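Local coordinates for alpha-1,2-mannosyltransferase (Ktr4), putative (Neosartorya fumigata, PDB 7BOP), which belongs to a family of fungal glycosyltransferases of the GT-A clan, at residues 29-41 with 371-385. Sequence-based numbering, arbitrary orientation.
Sequences EYNGMKRDPLLDP and AKEDCRPSYFKHVGM
Tyr30, Met33 and Arg376 bury the most surface where the N-terminal segment 29-41 runs over the start of helix 376-382. The Tyr30 ring lies flat under its own chain, with Gly32 N over the centre of one face, and presents its edge to the backbone of 372-374. At the far end of the ring Tyr30 OH donates a short hydrogen bond to Asp374 O, 2.5 Å away, while Pro377 CG packs at the same edge. A tyrosine suits this place because it combines a broad apolar ring with a hydroxyl that satisfies a carbonyl just ahead of the helix. Cys375, the residue just before the helix, is joined to Cys277 by a disulfide.

Gly32 turns the corner with its CA 3.4 Å from Ala371 O; its positive phi and this close approach both favour a residue without a side chain. Beyond it Met33 points into the contact, and the bend at chi3 (-59°) swings CE over one face of the Arg376 guanidinium, against Arg376 CB and near Phe380. Methionine suits the place because its flexible chain can carry a terminal methyl onto that face, where CE also packs tightly on Pro377 CD. Pro37 continues the apolar seam, its CG 3.8 Å from Phe380 CE2.

Arg376 holds two carboxylates at once. NH1 and NH2 grip Asp36 end-on, the bond from Arg376 NH2 to Asp36 OD2 measuring 2.8 Å and nearly straight at 169°, although the two planes are turned 53° apart. Side-on, NE and NH2 hold Asp374, so all three guanidinium nitrogens are engaged and its rotation is fixed. Asp36 OD1 also accepts from Leu38 N, making an Asx turn, and a water bridges Met33 N to Asp374 OD2. Asp374 OD1 additionally accepts from Arg376 N, a capping bond at the helix start, and the Asp36-Arg376-Asp374 salt-bridge network joins the N-terminal segment to this capped C-terminal helix.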
loop_
_atom_site.group_PDB
_atom_site.type_symbol
_atom_site.label_atom_id
_atom_site.label_comp_id
_atom_site.label_asym_id
_atom_site.label_seq_id
_atom_site.Cartn_x
_atom_site.Cartn_y
_atom_site.Cartn_z
ATOM N N GLU A 29 -19.996 6.311 19.650
ATOM C CA GLU A 29 -19.289 6.880 18.506
ATOM C C GLU A 29 -17.774 6.667 18.628
ATOM O O GLU A 29 -17.129 7.299 19.462
ATOM C CB GLU A 29 -19.557 8.388 18.390
ATOM C CG GLU A 29 -21.016 8.814 18.391
ATOM C CD GLU A 29 -21.171 10.327 18.248
ATOM O OE1 GLU A 29 -21.751 10.966 19.155
ATOM O OE2 GLU A 29 -20.700 10.881 17.228
ATOM N N TYR A 30 -17.216 5.784 17.800
ATOM C CA TYR A 30 -15.757 5.607 17.714
ATOM C C TYR A 30 -15.107 6.909 17.251
ATOM O O TYR A 30 -15.597 7.546 16.321
ATOM C CB TYR A 30 -15.402 4.458 16.751
ATOM C CG TYR A 30 -13.921 4.327 16.455
ATOM C CD1 TYR A 30 -13.016 4.023 17.467
ATOM C CD2 TYR A 30 -13.426 4.512 15.163
ATOM C CE1 TYR A 30 -11.659 3.901 17.203
ATOM C CE2 TYR A 30 -12.075 4.401 14.889
ATOM C CZ TYR A 30 -11.194 4.090 15.900
ATOM O OH TYR A 30 -9.856 3.991 15.624
ATOM N N ASN A 31 -14.002 7.287 17.895
ATOM C CA ASN A 31 -13.358 8.586 17.658
ATOM C C ASN A 31 -11.828 8.504 17.498
ATOM O O ASN A 31 -11.117 9.467 17.772
ATOM C CB ASN A 31 -13.720 9.535 18.812
ATOM C CG ASN A 31 -13.462 10.998 18.481
ATOM O OD1 ASN A 31 -13.544 11.413 17.322
ATOM N ND2 ASN A 31 -13.146 11.790 19.503
ATOM N N GLY A 32 -11.329 7.370 17.021
ATOM C CA GLY A 32 -9.895 7.177 16.818
ATOM C C GLY A 32 -9.201 6.533 18.006
ATOM O O GLY A 32 -9.851 5.992 18.910
ATOM N N MET A 33 -7.872 6.596 18.011
ATOM C CA MET A 33 -7.099 5.931 19.054
ATOM C C MET A 33 -7.050 6.757 20.331
ATOM O O MET A 33 -7.009 7.980 20.266
ATOM C CB MET A 33 -5.686 5.628 18.582
ATOM C CG MET A 33 -5.121 4.441 19.326
ATOM S SD MET A 33 -3.683 3.743 18.558
ATOM C CE MET A 33 -4.190 3.249 16.941
ATOM N N LYS A 34 -7.085 6.074 21.475
ATOM C CA LYS A 34 -6.991 6.719 22.793
ATOM C C LYS A 34 -5.586 7.247 23.020
ATOM O O LYS A 34 -5.399 8.436 23.259
ATOM C CB LYS A 34 -7.332 5.741 23.932
ATOM C CG LYS A 34 -8.812 5.602 24.251
ATOM C CD LYS A 34 -9.112 4.383 25.123
ATOM C CE LYS A 34 -8.482 4.460 26.509
ATOM N NZ LYS A 34 -8.595 3.152 27.207
ATOM N N ARG A 35 -4.610 6.341 22.974
ATOM C CA ARG A 35 -3.204 6.705 23.130
ATOM C C ARG A 35 -2.406 6.085 21.999
ATOM O O ARG A 35 -2.272 4.866 21.904
ATOM C CB ARG A 35 -2.629 6.301 24.485
ATOM C CG ARG A 35 -1.410 7.157 24.823
ATOM C CD ARG A 35 -0.575 6.635 25.975
ATOM N NE ARG A 35 0.703 7.351 26.047
ATOM C CZ ARG A 35 1.774 7.109 25.286
ATOM N NH1 ARG A 35 2.876 7.839 25.453
ATOM N NH2 ARG A 35 1.761 6.151 24.351
ATOM N N ASP A 36 -1.883 6.943 21.141
ATOM C CA ASP A 36 -1.192 6.491 19.946
ATOM C C ASP A 36 0.204 5.983 20.352
ATOM O O ASP A 36 0.963 6.734 20.972
ATOM C CB ASP A 36 -1.120 7.658 18.959
ATOM C CG ASP A 36 -0.812 7.220 17.533
ATOM O OD1 ASP A 36 -0.013 6.284 17.317
ATOM O OD2 ASP A 36 -1.377 7.831 16.611
ATOM N N PRO A 37 0.556 4.718 20.002
ATOM C CA PRO A 37 1.918 4.207 20.249
ATOM C C PRO A 37 3.037 5.036 19.606
ATOM O O PRO A 37 4.179 4.974 20.057
ATOM C CB PRO A 37 1.910 2.802 19.624
ATOM C CG PRO A 37 0.491 2.439 19.479
ATOM C CD PRO A 37 -0.290 3.705 19.344
ATOM N N LEU A 38 2.707 5.802 18.575
ATOM C CA LEU A 38 3.664 6.711 17.955
ATOM C C LEU A 38 4.198 7.799 18.895
ATOM O O LEU A 38 5.244 8.376 18.617
ATOM C CB LEU A 38 3.053 7.356 16.714
ATOM C CG LEU A 38 2.825 6.437 15.516
ATOM C CD1 LEU A 38 1.927 7.126 14.500
ATOM C CD2 LEU A 38 4.131 6.001 14.856
ATOM N N LEU A 39 3.465 8.090 19.975
ATOM C CA LEU A 39 3.942 8.974 21.031
ATOM C C LEU A 39 5.114 8.385 21.831
ATOM O O LEU A 39 5.921 9.135 22.367
ATOM C CB LEU A 39 2.797 9.346 21.993
ATOM C CG LEU A 39 1.602 10.126 21.430
ATOM C CD1 LEU A 39 0.601 10.458 22.534
ATOM C CD2 LEU A 39 2.057 11.393 20.740
ATOM N N ASP A 40 5.208 7.065 21.922
ATOM C CA ASP A 40 6.339 6.426 22.621
ATOM C C ASP A 40 7.627 6.682 21.859
ATOM O O ASP A 40 7.590 6.811 20.636
ATOM C CB ASP A 40 6.152 4.909 22.758
ATOM C CG ASP A 40 4.901 4.533 23.547
ATOM O OD1 ASP A 40 4.474 5.324 24.402
ATOM O OD2 ASP A 40 4.335 3.453 23.290
ATOM N N PRO A 41 8.772 6.755 22.575
ATOM C CA PRO A 41 10.067 6.895 21.892
ATOM C C PRO A 41 10.205 5.787 20.845
ATOM O O PRO A 41 10.048 4.617 21.163
ATOM C CB PRO A 41 11.094 6.747 23.036
ATOM C CG PRO A 41 10.342 7.107 24.270
ATOM C CD PRO A 41 8.926 6.663 24.040
ATOM N N ALA A 371 -11.023 11.629 12.327
ATOM C CA ALA A 371 -10.402 10.815 13.380
ATOM C C ALA A 371 -10.857 9.355 13.377
ATOM O O ALA A 371 -10.060 8.452 13.639
ATOM C CB ALA A 371 -10.655 11.429 14.756
ATOM N N LYS A 372 -12.132 9.126 13.066
ATOM C CA LYS A 372 -12.700 7.766 13.082
ATOM C C LYS A 372 -12.248 6.846 11.936
ATOM O O LYS A 372 -12.629 5.681 11.902
ATOM C CB LYS A 372 -14.233 7.832 13.124
ATOM C CG LYS A 372 -14.906 8.367 11.878
ATOM C CD LYS A 372 -16.428 8.298 11.986
ATOM C CE LYS A 372 -17.000 9.448 12.798
ATOM N NZ LYS A 372 -16.983 10.720 12.021
ATOM N N GLU A 373 -11.471 7.370 10.992
ATOM C CA GLU A 373 -10.981 6.578 9.878
ATOM C C GLU A 373 -9.766 5.714 10.221
ATOM O O GLU A 373 -9.398 4.853 9.424
ATOM C CB GLU A 373 -10.685 7.476 8.669
ATOM C CG GLU A 373 -11.886 8.268 8.152
ATOM C CD GLU A 373 -13.117 7.418 7.895
ATOM O OE1 GLU A 373 -12.993 6.288 7.397
ATOM O OE2 GLU A 373 -14.224 7.863 8.206
ATOM N N ASP A 374 -9.180 5.904 11.404
ATOM C CA ASP A 374 -8.027 5.117 11.842
ATOM C C ASP A 374 -8.509 3.737 12.287
ATOM O O ASP A 374 -9.328 3.633 13.198
ATOM C CB ASP A 374 -7.329 5.841 13.000
ATOM C CG ASP A 374 -6.039 5.174 13.458
ATOM O OD1 ASP A 374 -5.505 4.253 12.797
ATOM O OD2 ASP A 374 -5.531 5.601 14.509
ATOM N N CYS A 375 -8.003 2.678 11.657
ATOM C CA CYS A 375 -8.385 1.320 12.059
ATOM C C CYS A 375 -7.304 0.593 12.863
ATOM O O CYS A 375 -7.498 -0.555 13.257
ATOM C CB CYS A 375 -8.792 0.499 10.844
ATOM S SG CYS A 375 -9.489 -1.108 11.302
ATOM N N ARG A 376 -6.194 1.260 13.172
ATOM C CA ARG A 376 -5.133 0.615 13.956
ATOM C C ARG A 376 -5.584 0.011 15.298
ATOM O O ARG A 376 -5.083 -1.040 15.660
ATOM C CB ARG A 376 -3.959 1.564 14.178
ATOM C CG ARG A 376 -3.128 1.822 12.922
ATOM C CD ARG A 376 -2.050 2.876 13.136
ATOM N NE ARG A 376 -2.650 4.063 13.729
ATOM C CZ ARG A 376 -2.061 4.909 14.567
ATOM N NH1 ARG A 376 -0.774 4.784 14.916
ATOM N NH2 ARG A 376 -2.789 5.909 15.060
ATOM N N PRO A 377 -6.529 0.656 16.032
ATOM C CA PRO A 377 -6.923 0.017 17.294
ATOM C C PRO A 377 -7.464 -1.407 17.111
ATOM O O PRO A 377 -7.197 -2.281 17.949
ATOM C CB PRO A 377 -7.998 0.966 17.847
ATOM C CG PRO A 377 -7.658 2.285 17.268
ATOM C CD PRO A 377 -7.205 1.957 15.864
ATOM N N SER A 378 -8.165 -1.653 16.006
ATOM C CA SER A 378 -8.591 -3.006 15.673
ATOM C C SER A 378 -7.413 -3.877 15.216
ATOM O O SER A 378 -7.275 -5.019 15.656
ATOM C CB SER A 378 -9.658 -2.977 14.587
ATOM O OG SER A 378 -9.973 -4.285 14.176
ATOM N N TYR A 379 -6.575 -3.345 14.328
ATOM C CA TYR A 379 -5.432 -4.120 13.829
ATOM C C TYR A 379 -4.454 -4.514 14.951
ATOM O O TYR A 379 -3.986 -5.656 15.009
ATOM C CB TYR A 379 -4.691 -3.369 12.720
ATOM C CG TYR A 379 -3.637 -4.241 12.070
ATOM C CD1 TYR A 379 -4.005 -5.253 11.202
ATOM C CD2 TYR A 379 -2.281 -4.073 12.341
ATOM C CE1 TYR A 379 -3.068 -6.069 10.598
ATOM C CE2 TYR A 379 -1.321 -4.889 11.736
ATOM C CZ TYR A 379 -1.721 -5.886 10.869
ATOM O OH TYR A 379 -0.798 -6.705 10.261
ATOM N N PHE A 380 -4.180 -3.572 15.848
ATOM C CA PHE A 380 -3.270 -3.812 16.959
ATOM C C PHE A 380 -3.840 -4.808 17.972
ATOM O O PHE A 380 -3.089 -5.587 18.540
ATOM C CB PHE A 380 -2.895 -2.494 17.655
ATOM C CG PHE A 380 -2.066 -1.552 16.810
ATOM C CD1 PHE A 380 -1.415 -1.967 15.637
ATOM C CD2 PHE A 380 -1.902 -0.237 17.220
ATOM C CE1 PHE A 380 -0.650 -1.078 14.900
ATOM C CE2 PHE A 380 -1.134 0.648 16.488
ATOM C CZ PHE A 380 -0.501 0.226 15.328
ATOM N N LYS A 381 -5.155 -4.793 18.172
ATOM C CA LYS A 381 -5.810 -5.780 19.037
ATOM C C LYS A 381 -5.792 -7.178 18.417
ATOM O O LYS A 381 -5.411 -8.154 19.076
ATOM C CB LYS A 381 -7.255 -5.360 19.338
ATOM C CG LYS A 381 -8.062 -6.387 20.122
ATOM C CD LYS A 381 -9.413 -5.815 20.514
ATOM C CE LYS A 381 -10.307 -6.885 21.124
ATOM N NZ LYS A 381 -11.590 -6.274 21.568
ATOM N N HIS A 382 -6.210 -7.277 17.157
ATOM C CA HIS A 382 -6.428 -8.583 16.516
ATOM C C HIS A 382 -5.184 -9.206 15.902
ATOM O O HIS A 382 -5.139 -10.422 15.719
ATOM C CB HIS A 382 -7.518 -8.466 15.458
ATOM C CG HIS A 382 -8.860 -8.200 16.043
ATOM N ND1 HIS A 382 -9.538 -9.150 16.772
ATOM C CD2 HIS A 382 -9.621 -7.084 16.070
ATOM C CE1 HIS A 382 -10.674 -8.635 17.209
ATOM N NE2 HIS A 382 -10.746 -7.380 16.800
ATOM N N VAL A 383 -4.198 -8.379 15.567
ATOM C CA VAL A 383 -2.992 -8.854 14.871
ATOM C C VAL A 383 -1.745 -8.440 15.652
ATOM O O VAL A 383 -0.941 -9.294 15.978
ATOM C CB VAL A 383 -2.932 -8.377 13.403
ATOM C CG1 VAL A 383 -1.742 -8.998 12.672
ATOM C CG2 VAL A 383 -4.221 -8.730 12.675
ATOM N N GLY A 384 -1.568 -7.150 15.932
ATOM C CA GLY A 384 -0.465 -6.691 16.779
ATOM C C GLY A 384 0.297 -5.529 16.190
ATOM O O GLY A 384 -0.031 -5.050 15.107
ATOM N N MET A 385 1.326 -5.106 16.912
ATOM C CA MET A 385 2.096 -3.888 16.616
ATOM C C MET A 385 3.495 -4.191 16.095
ATOM O O MET A 385 4.309 -3.288 15.953
ATOM C CB MET A 385 2.199 -3.037 17.887
ATOM C CG MET A 385 0.873 -2.420 18.273
ATOM S SD MET A 385 0.923 -1.536 19.841
ATOM C CE MET A 385 0.902 -2.902 20.978
HETATM O O HOH W 1 -6.210 7.649 16.041
#